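Local structure of sensor protein (Geobacter sulfurreducens PCA, 2R78) at residues R82-V87 and T96-A101. The protein is probably a sensor histidine kinase that uses ATP to phosphorylate a protein histidine in two-component signalling, represented here by its PAS domain. Residues are numbered along the deposited sequence; the frame is centred on the assembly and turned at random.
Sequences REERTV and TVELSA
Glu83 and Leu99, and two residues further along Arg85 and Val97, form the hydrogen-bonded pairs that join these antiparallel strands, each pair closing a ring of two N-H...O=C bonds. The straightest runs from Val97 N to Arg85 O (3.0 Å, 179° at the hydrogen). Between the rings, Glu84 CA adds a C-H...O contact to Val97 O (3.1 Å).

Polar side chains of Arg82, Glu84, Thr86, Thr96, Glu98 and Ser100 share one face. With CG anti to its backbone N (chi1 173°) and bends at chi2 and chi3, Arg82 folds over the neighbouring strand. Its NE lies 2.5 Å from Ser100 OG, a spacing so short that its exact nature is doubtful. Arg82 CD packs 3.7 Å from Glu98 CD; Glu98 OE1, well out of the guanidinium plane and 4.2 Å from Arg82 NH1, would probably act through charge alone. One water donates to both Glu84 OE2 and Glu98 OE2, bridging two like charges. An alanine in place of Glu98 would probably cost this water one of its two carboxylate acceptors and Arg82 this nearby countercharge. Ile21 of the second subunit packs on Arg82 and Glu98.

On the reverse face, Leu99 CD1 rests against Arg85 CG (3.5 Å), while Arg85 NH2 hydrogen-bonds Ser60 OG and the side chain makes a cation-pi contact with Trp67. The pair forms an antiparallel hairpin at the edge of the five-stranded PAS-fold sheet, with 81-88 outermost within the chain.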
loop_
_atom_site.group_PDB
_atom_site.type_symbol
_atom_site.label_atom_id
_atom_site.label_comp_id
_atom_site.label_asym_id
_atom_site.label_seq_id
_atom_site.Cartn_x
_atom_site.Cartn_y
_atom_site.Cartn_z
ATOM N N ARG B 82 5.348 12.652 -8.061
ATOM C CA ARG B 82 3.936 12.612 -7.766
ATOM C C ARG B 82 3.238 13.372 -8.868
ATOM O O ARG B 82 3.255 14.615 -8.893
ATOM C CB ARG B 82 3.622 13.267 -6.433
ATOM C CG ARG B 82 2.152 13.399 -6.145
ATOM C CD ARG B 82 1.494 12.074 -5.858
ATOM N NE ARG B 82 2.106 11.435 -4.687
ATOM C CZ ARG B 82 1.689 11.529 -3.424
ATOM N NH1 ARG B 82 0.628 12.266 -3.076
ATOM N NH2 ARG B 82 2.363 10.881 -2.485
ATOM N N GLU B 83 2.693 12.613 -9.796
ATOM C CA GLU B 83 1.959 13.200 -10.889
ATOM C C GLU B 83 1.049 12.190 -11.557
ATOM O O GLU B 83 1.197 10.958 -11.370
ATOM C CB GLU B 83 2.936 13.821 -11.883
ATOM C CG GLU B 83 3.771 12.879 -12.652
ATOM C CD GLU B 83 4.931 13.595 -13.389
ATOM O OE1 GLU B 83 4.787 13.885 -14.606
ATOM O OE2 GLU B 83 5.965 13.920 -12.729
ATOM N N GLU B 84 0.086 12.714 -12.309
ATOM C CA GLU B 84 -0.869 11.883 -12.991
ATOM C C GLU B 84 -0.347 11.520 -14.367
ATOM O O GLU B 84 0.306 12.331 -15.044
ATOM C CB GLU B 84 -2.189 12.620 -13.111
ATOM C CG GLU B 84 -2.837 12.920 -11.762
ATOM C CD GLU B 84 -4.196 13.548 -11.880
ATOM O OE1 GLU B 84 -4.619 13.802 -13.037
ATOM O OE2 GLU B 84 -4.795 13.842 -10.807
ATOM N N ARG B 85 -0.670 10.302 -14.791
ATOM C CA ARG B 85 -0.361 9.853 -16.125
ATOM C C ARG B 85 -1.529 9.073 -16.713
ATOM O O ARG B 85 -2.157 8.295 -16.017
ATOM C CB ARG B 85 0.875 8.956 -16.113
ATOM C CG ARG B 85 2.108 9.695 -15.745
ATOM C CD ARG B 85 2.516 10.673 -16.792
ATOM N NE ARG B 85 3.081 10.088 -18.020
ATOM C CZ ARG B 85 3.456 10.812 -19.068
ATOM N NH1 ARG B 85 3.326 12.156 -19.047
ATOM N NH2 ARG B 85 3.976 10.240 -20.129
ATOM N N THR B 86 -1.818 9.317 -17.982
ATOM C CA THR B 86 -2.737 8.471 -18.753
ATOM C C THR B 86 -1.968 7.254 -19.282
ATOM O O THR B 86 -0.805 7.391 -19.706
ATOM C CB THR B 86 -3.365 9.244 -19.917
ATOM O OG1 THR B 86 -4.108 10.373 -19.412
ATOM C CG2 THR B 86 -4.272 8.329 -20.730
ATOM N N VAL B 87 -2.594 6.082 -19.154
ATOM C CA VAL B 87 -2.015 4.811 -19.611
ATOM C C VAL B 87 -2.887 4.294 -20.750
ATOM O O VAL B 87 -4.113 4.367 -20.668
ATOM C CB VAL B 87 -1.934 3.808 -18.418
ATOM C CG1 VAL B 87 -1.763 2.360 -18.860
ATOM C CG2 VAL B 87 -0.799 4.242 -17.482
ATOM N N THR B 96 -6.536 6.828 -16.377
ATOM C CA THR B 96 -5.701 7.877 -15.779
ATOM C C THR B 96 -5.450 7.502 -14.333
ATOM O O THR B 96 -6.368 7.146 -13.586
ATOM C CB THR B 96 -6.311 9.270 -15.906
ATOM O OG1 THR B 96 -6.444 9.560 -17.305
ATOM C CG2 THR B 96 -5.422 10.308 -15.288
ATOM N N VAL B 97 -4.182 7.524 -13.989
ATOM C CA VAL B 97 -3.746 7.196 -12.648
ATOM C C VAL B 97 -2.878 8.266 -12.059
ATOM O O VAL B 97 -2.261 9.066 -12.784
ATOM C CB VAL B 97 -3.006 5.865 -12.586
ATOM C CG1 VAL B 97 -3.926 4.733 -13.086
ATOM C CG2 VAL B 97 -1.704 5.907 -13.385
ATOM N N GLU B 98 -2.876 8.339 -10.728
ATOM C CA GLU B 98 -1.913 9.172 -10.052
ATOM C C GLU B 98 -0.758 8.293 -9.630
ATOM O O GLU B 98 -0.965 7.315 -8.894
ATOM C CB GLU B 98 -2.491 9.812 -8.813
ATOM C CG GLU B 98 -1.522 10.783 -8.202
ATOM C CD GLU B 98 -1.994 11.298 -6.872
ATOM O OE1 GLU B 98 -1.954 10.519 -5.885
ATOM O OE2 GLU B 98 -2.405 12.477 -6.832
ATOM N N LEU B 99 0.439 8.668 -10.058
ATOM C CA LEU B 99 1.633 7.906 -9.752
ATOM C C LEU B 99 2.434 8.591 -8.641
ATOM O O LEU B 99 2.605 9.805 -8.660
ATOM C CB LEU B 99 2.519 7.774 -10.993
ATOM C CG LEU B 99 1.962 7.105 -12.245
ATOM C CD1 LEU B 99 3.011 7.221 -13.397
ATOM C CD2 LEU B 99 1.576 5.650 -12.013
ATOM N N SER B 100 2.976 7.787 -7.735
ATOM C CA SER B 100 3.998 8.219 -6.801
ATOM C C SER B 100 5.185 7.292 -7.018
ATOM O O SER B 100 4.997 6.101 -7.318
ATOM C CB SER B 100 3.444 8.123 -5.387
ATOM O OG SER B 100 2.310 8.998 -5.316
ATOM N N ALA B 101 6.394 7.834 -6.983
ATOM C CA ALA B 101 7.566 6.982 -7.115
ATOM C C ALA B 101 8.640 7.492 -6.193
ATOM O O ALA B 101 8.868 8.696 -6.115
ATOM C CB ALA B 101 8.045 6.912 -8.562
HETATM O O HOH W 1 -5.080 12.509 -8.474
#